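Local coordinates for putative uncharacterized protein PAE0789 (Pyrobaculum aerophilum, PDB 2ZYZ), which probably serves as the structural subunit of an archaeal splicing endonuclease and may bind nucleic acid, at residues 44-49 with 58-63; 85-90 with 97-102. All blocks are in the same frame, centred on the assembly; numbering follows the deposited sequence.

Interaction 1: 44-49 with 58-63; sequences DDKIFI and FYVMVE
Phe48 and Phe58 form an antiparallel hydrogen-bonded pair, joined by Phe48 N to Phe58 O at 3.1 Å and Phe58 N to Phe48 O at 2.9 Å, and the short strand axes run at 145° to each other. The next pair, Ile47 with Tyr59, is non-hydrogen-bonded. One residue further, just before the strand begins, Val60 N hydrogen-bonds Lys46 O. On the face bearing the phenylalanines, the two rings are nearly parallel (7°) but slid apart, with little overlap. What lies over the Phe48 ring is instead Phe58 CB, 3.6 Å from its centroid, a CH-pi contact. Phe48 CG sits between its backbone N and carbonyl carbon (chi1 61°), which brings the ring nearer the partner strand, over Phe58 CB; Val60 CG2 then meets its edge in plane. On the other face, Ile47 CG1 packs at 3.6 Å against Tyr59 CD1. The Lys46 chain crosses Val60 at about a right angle, and its bend at chi3 directs the amine to a water. That water accepts from Lys46 NZ at 3.1 Å and donates to Val60 O at 2.8 Å, with a weak bond to Tyr59 OH, thus tying the lysine to the partner strand. These segments belong to the hairpin of strands 47-51 and 55-62. Helix 23-34 packs on the Phe48 face, through Phe29 and Leu32, while strands 38-44 and 86-91 continue the sheet beyond the hairpin on its two sides.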
loop_
_atom_site.group_PDB
_atom_site.type_symbol
_atom_site.label_atom_id
_atom_site.label_comp_id
_atom_site.label_asym_id
_atom_site.label_seq_id
_atom_site.Cartn_x
_atom_site.Cartn_y
_atom_site.Cartn_z
ATOM N N ASP C 44 6.249 26.481 13.341
ATOM C CA ASP C 44 6.905 25.320 13.924
ATOM C C ASP C 44 7.876 24.691 13.003
ATOM O O ASP C 44 7.987 25.040 11.837
ATOM C CB ASP C 44 5.895 24.274 14.330
ATOM C CG ASP C 44 6.109 23.762 15.704
ATOM O OD1 ASP C 44 7.208 23.916 16.274
ATOM O OD2 ASP C 44 5.156 23.187 16.231
ATOM N N ASP C 45 8.615 23.756 13.547
ATOM C CA ASP C 45 9.202 22.787 12.706
ATOM C C ASP C 45 8.128 22.242 11.799
ATOM O O ASP C 45 7.221 21.616 12.237
ATOM C CB ASP C 45 9.733 21.619 13.500
ATOM C CG ASP C 45 11.120 21.289 13.138
ATOM O OD1 ASP C 45 11.996 21.880 13.773
ATOM O OD2 ASP C 45 11.352 20.453 12.253
ATOM N N LYS C 46 8.249 22.499 10.530
ATOM C CA LYS C 46 7.494 21.760 9.547
ATOM C C LYS C 46 6.066 22.200 9.342
ATOM O O LYS C 46 5.388 21.676 8.502
ATOM C CB LYS C 46 7.574 20.282 9.795
ATOM C CG LYS C 46 8.819 19.758 9.256
ATOM C CD LYS C 46 9.022 18.352 9.573
ATOM C CE LYS C 46 8.664 17.981 11.004
ATOM N NZ LYS C 46 8.859 16.513 11.144
ATOM N N ILE C 47 5.642 23.181 10.117
ATOM C CA ILE C 47 4.325 23.769 9.978
ATOM C C ILE C 47 4.388 25.260 9.650
ATOM O O ILE C 47 5.047 25.976 10.296
ATOM C CB ILE C 47 3.496 23.559 11.221
ATOM C CG1 ILE C 47 3.427 22.085 11.585
ATOM C CG2 ILE C 47 2.173 24.109 11.035
ATOM C CD1 ILE C 47 2.791 21.805 12.808
ATOM N N PHE C 48 3.699 25.669 8.612
ATOM C CA PHE C 48 3.687 27.060 8.230
ATOM C C PHE C 48 2.401 27.440 7.529
ATOM O O PHE C 48 1.696 26.600 7.140
ATOM C CB PHE C 48 4.875 27.466 7.390
ATOM C CG PHE C 48 4.982 26.752 6.096
ATOM C CD1 PHE C 48 4.468 27.285 4.953
ATOM C CD2 PHE C 48 5.624 25.541 6.006
ATOM C CE1 PHE C 48 4.586 26.659 3.806
ATOM C CE2 PHE C 48 5.730 24.936 4.820
ATOM C CZ PHE C 48 5.179 25.499 3.722
ATOM N N ILE C 49 2.136 28.732 7.424
ATOM C CA ILE C 49 1.006 29.245 6.682
ATOM C C ILE C 49 1.525 29.921 5.449
ATOM O O ILE C 49 2.439 30.679 5.539
ATOM C CB ILE C 49 0.225 30.279 7.504
ATOM C CG1 ILE C 49 -0.240 29.654 8.793
ATOM C CG2 ILE C 49 -0.980 30.815 6.722
ATOM C CD1 ILE C 49 -0.795 30.548 9.761
ATOM N N PHE C 58 0.309 24.432 5.901
ATOM C CA PHE C 58 1.173 23.434 5.330
ATOM C C PHE C 58 1.879 22.626 6.409
ATOM O O PHE C 58 2.354 23.183 7.376
ATOM C CB PHE C 58 2.197 24.040 4.411
ATOM C CG PHE C 58 1.648 24.503 3.125
ATOM C CD1 PHE C 58 1.105 25.727 3.026
ATOM C CD2 PHE C 58 1.688 23.708 2.003
ATOM C CE1 PHE C 58 0.600 26.149 1.828
ATOM C CE2 PHE C 58 1.175 24.127 0.832
ATOM C CZ PHE C 58 0.636 25.348 0.747
ATOM N N TYR C 59 1.996 21.326 6.158
ATOM C CA TYR C 59 2.766 20.438 7.004
ATOM C C TYR C 59 3.697 19.624 6.124
ATOM O O TYR C 59 3.272 18.988 5.203
ATOM C CB TYR C 59 1.847 19.549 7.833
ATOM C CG TYR C 59 2.540 18.594 8.749
ATOM C CD1 TYR C 59 3.430 19.029 9.669
ATOM C CD2 TYR C 59 2.289 17.259 8.692
ATOM C CE1 TYR C 59 4.046 18.193 10.488
ATOM C CE2 TYR C 59 2.930 16.401 9.514
ATOM C CZ TYR C 59 3.802 16.889 10.406
ATOM O OH TYR C 59 4.422 16.051 11.197
ATOM N N VAL C 60 4.983 19.664 6.406
ATOM C CA VAL C 60 5.963 19.080 5.549
ATOM C C VAL C 60 6.246 17.660 6.026
ATOM O O VAL C 60 6.504 17.487 7.167
ATOM C CB VAL C 60 7.298 19.872 5.575
ATOM C CG1 VAL C 60 8.328 19.163 4.870
ATOM C CG2 VAL C 60 7.123 21.202 5.007
ATOM N N MET C 61 6.195 16.692 5.125
ATOM C CA MET C 61 6.506 15.321 5.403
ATOM C C MET C 61 7.613 14.830 4.497
ATOM O O MET C 61 7.462 14.808 3.325
ATOM C CB MET C 61 5.262 14.455 5.215
ATOM C CG MET C 61 4.201 14.811 6.155
ATOM S SD MET C 61 2.731 13.818 6.074
ATOM C CE MET C 61 3.284 12.229 6.587
ATOM N N VAL C 62 8.728 14.448 5.084
ATOM C CA VAL C 62 9.852 13.894 4.363
ATOM C C VAL C 62 9.794 12.363 4.180
ATOM O O VAL C 62 9.487 11.668 5.070
ATOM C CB VAL C 62 11.188 14.340 5.024
ATOM C CG1 VAL C 62 12.356 13.663 4.429
ATOM C CG2 VAL C 62 11.328 15.805 4.907
ATOM N N GLU C 63 10.084 11.898 2.968
ATOM C CA GLU C 63 10.166 10.480 2.659
ATOM C C GLU C 63 10.939 9.736 3.757
ATOM O O GLU C 63 12.011 10.107 4.075
ATOM C CB GLU C 63 10.813 10.219 1.313
ATOM C CG GLU C 63 10.766 8.804 0.871
ATOM C CD GLU C 63 11.291 8.540 -0.555
ATOM O OE1 GLU C 63 11.765 9.465 -1.184
ATOM O OE2 GLU C 63 11.213 7.406 -0.961
HETATM O O HOH W 1 6.594 15.601 9.240
#

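Interaction 2: 85-90 with 97-102; sequences PVVLAL and VTYYYV
The hairpin of strands 86-91 and 97-104 supplies this contact, an antiparallel ladder in which Leu88 pairs with Tyr100 and Leu90 with Thr98 through reciprocal backbone hydrogen bonds. The shortest is Leu90 N to Thr98 O, 2.8 Å. At the other end, Val102 N to Val86 O is a longer bond, 3.3 Å. A water bridges the strands there, accepting from Val86 N and donating to Val102 O at 2.8 Å. Another water donates to Leu90 O and hydrogen-bonds Thr98 OG1 at 2.6 Å. On one face, Val102 CG1 touches both Val86 CG1 (3.8 Å) and Leu88 CG (3.9 Å), standing between its own backbone N and carbonyl carbon (chi1 64°). Further along this face Leu90 CD1 touches Tyr100 CD1. On the opposite face Val87 CG1 packs on Tyr99 CB, and Ala89 CB lies 3.8 Å from Tyr99 CE2. The Tyr99 hydroxyl is hydrogen-bonded to Asp31 of helix 23-34. Tyr100, Tyr101 and Val102 also pair with a strand of another chain, extending the sheet across the interface. The chemistry therefore implies a hairpin held by backbone bonds and by apolar packing of aliphatic side chains against one another and against tyrosines, with waters bridging its strands at both ends of the contact.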
loop_
_atom_site.group_PDB
_atom_site.type_symbol
_atom_site.label_atom_id
_atom_site.label_comp_id
_atom_site.label_asym_id
_atom_site.label_seq_id
_atom_site.Cartn_x
_atom_site.Cartn_y
_atom_site.Cartn_z
ATOM N N PRO C 85 -7.687 25.341 5.183
ATOM C CA PRO C 85 -7.401 23.996 4.735
ATOM C C PRO C 85 -5.972 23.587 4.973
ATOM O O PRO C 85 -5.104 24.426 4.950
ATOM C CB PRO C 85 -7.643 24.056 3.251
ATOM C CG PRO C 85 -7.517 25.416 2.913
ATOM C CD PRO C 85 -7.965 26.197 4.033
ATOM N N VAL C 86 -5.769 22.293 5.142
ATOM C CA VAL C 86 -4.456 21.712 5.432
ATOM C C VAL C 86 -3.895 21.033 4.182
ATOM O O VAL C 86 -4.596 20.340 3.503
ATOM C CB VAL C 86 -4.531 20.712 6.595
ATOM C CG1 VAL C 86 -3.199 20.143 6.946
ATOM C CG2 VAL C 86 -5.135 21.359 7.779
ATOM N N VAL C 87 -2.640 21.277 3.895
ATOM C CA VAL C 87 -1.944 20.712 2.763
ATOM C C VAL C 87 -0.715 20.032 3.319
ATOM O O VAL C 87 0.016 20.610 4.051
ATOM C CB VAL C 87 -1.512 21.765 1.728
ATOM C CG1 VAL C 87 -0.809 21.155 0.572
ATOM C CG2 VAL C 87 -2.685 22.504 1.213
ATOM N N LEU C 88 -0.542 18.787 2.961
ATOM C CA LEU C 88 0.659 18.046 3.269
ATOM C C LEU C 88 1.652 18.214 2.141
ATOM O O LEU C 88 1.372 17.910 1.054
ATOM C CB LEU C 88 0.353 16.568 3.455
ATOM C CG LEU C 88 -0.663 16.274 4.524
ATOM C CD1 LEU C 88 -1.073 14.847 4.586
ATOM C CD2 LEU C 88 -0.332 16.869 5.827
ATOM N N ALA C 89 2.832 18.693 2.451
ATOM C CA ALA C 89 3.828 18.851 1.450
ATOM C C ALA C 89 4.766 17.667 1.557
ATOM O O ALA C 89 5.499 17.596 2.458
ATOM C CB ALA C 89 4.585 20.115 1.679
ATOM N N LEU C 90 4.721 16.779 0.590
ATOM C CA LEU C 90 5.513 15.567 0.630
ATOM C C LEU C 90 6.818 15.720 -0.115
ATOM O O LEU C 90 6.801 16.059 -1.239
ATOM C CB LEU C 90 4.747 14.415 0.028
ATOM C CG LEU C 90 3.292 14.273 0.465
ATOM C CD1 LEU C 90 2.630 13.168 -0.200
ATOM C CD2 LEU C 90 3.086 14.186 1.839
ATOM N N VAL C 97 8.800 17.721 -4.622
ATOM C CA VAL C 97 7.703 18.054 -3.770
ATOM C C VAL C 97 6.342 17.776 -4.410
ATOM O O VAL C 97 6.120 18.149 -5.508
ATOM C CB VAL C 97 7.732 19.515 -3.311
ATOM C CG1 VAL C 97 6.704 19.721 -2.268
ATOM C CG2 VAL C 97 9.061 19.889 -2.800
ATOM N N THR C 98 5.480 17.100 -3.690
ATOM C CA THR C 98 4.141 16.750 -4.126
ATOM C C THR C 98 3.170 17.137 -3.034
ATOM O O THR C 98 3.467 16.930 -1.924
ATOM C CB THR C 98 4.033 15.219 -4.305
ATOM O OG1 THR C 98 5.010 14.786 -5.223
ATOM C CG2 THR C 98 2.678 14.820 -4.853
ATOM N N TYR C 99 2.013 17.699 -3.350
ATOM C CA TYR C 99 1.076 18.154 -2.311
ATOM C C TYR C 99 -0.242 17.369 -2.279
ATOM O O TYR C 99 -0.787 17.062 -3.295
ATOM C CB TYR C 99 0.767 19.651 -2.404
ATOM C CG TYR C 99 1.978 20.562 -2.556
ATOM C CD1 TYR C 99 2.488 20.848 -3.777
ATOM C CD2 TYR C 99 2.596 21.103 -1.475
ATOM C CE1 TYR C 99 3.558 21.677 -3.917
ATOM C CE2 TYR C 99 3.651 21.897 -1.599
ATOM C CZ TYR C 99 4.141 22.212 -2.817
ATOM O OH TYR C 99 5.232 23.016 -2.930
ATOM N N TYR C 100 -0.715 17.032 -1.082
ATOM C CA TYR C 100 -2.017 16.468 -0.891
ATOM C C TYR C 100 -2.852 17.309 0.107
ATOM O O TYR C 100 -2.399 17.620 1.134
ATOM C CB TYR C 100 -1.911 15.015 -0.397
ATOM C CG TYR C 100 -1.735 13.966 -1.464
ATOM C CD1 TYR C 100 -0.558 13.828 -2.163
ATOM C CD2 TYR C 100 -2.746 13.107 -1.768
ATOM C CE1 TYR C 100 -0.401 12.894 -3.116
ATOM C CE2 TYR C 100 -2.595 12.163 -2.712
ATOM C CZ TYR C 100 -1.440 12.059 -3.414
ATOM O OH TYR C 100 -1.333 11.093 -4.353
ATOM N N TYR C 101 -4.097 17.566 -0.216
ATOM C CA TYR C 101 -5.037 17.958 0.813
ATOM C C TYR C 101 -5.309 16.851 1.808
ATOM O O TYR C 101 -5.349 15.731 1.448
ATOM C CB TYR C 101 -6.393 18.386 0.236
ATOM C CG TYR C 101 -6.334 19.411 -0.842
ATOM C CD1 TYR C 101 -6.711 19.099 -2.111
ATOM C CD2 TYR C 101 -5.954 20.686 -0.584
ATOM C CE1 TYR C 101 -6.668 19.976 -3.069
ATOM C CE2 TYR C 101 -5.920 21.607 -1.573
ATOM C CZ TYR C 101 -6.288 21.228 -2.829
ATOM O OH TYR C 101 -6.247 22.102 -3.849
ATOM N N VAL C 102 -5.549 17.225 3.051
ATOM C CA VAL C 102 -6.088 16.314 4.018
ATOM C C VAL C 102 -7.161 16.980 4.892
ATOM O O VAL C 102 -7.062 18.134 5.155
ATOM C CB VAL C 102 -4.997 15.716 4.868
ATOM C CG1 VAL C 102 -4.342 16.736 5.652
ATOM C CG2 VAL C 102 -5.486 14.663 5.694
HETATM O O HOH W 2 -8.192 20.554 5.945
HETATM O O HOH W 3 7.269 14.391 -3.949
#

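Interactions 1 and 2 are successive antiparallel hairpins of one sheet, their centres about 9 Å apart, and both are largely buried. Strands 55-62 and 86-91 are neighbours, and two probable backbone hydrogen bonds join the contacts: Tyr59 O to Ala89 N at 2.8 Å and Met61 N to Ala89 O at 2.9 Å. Side chains also meet across this seam, with Phe58 CE2 3.6 Å from Val87 CG1. Interaction 1 alone has two rings meeting across its strands, Phe48 and Phe58, with a lysine and one water at its loop end. Interaction 2 has a longer ladder and more aliphatic packing; its strand 97-104 pairs with another chain, and Tyr101 is exposed. Helix 23-34 packs against both.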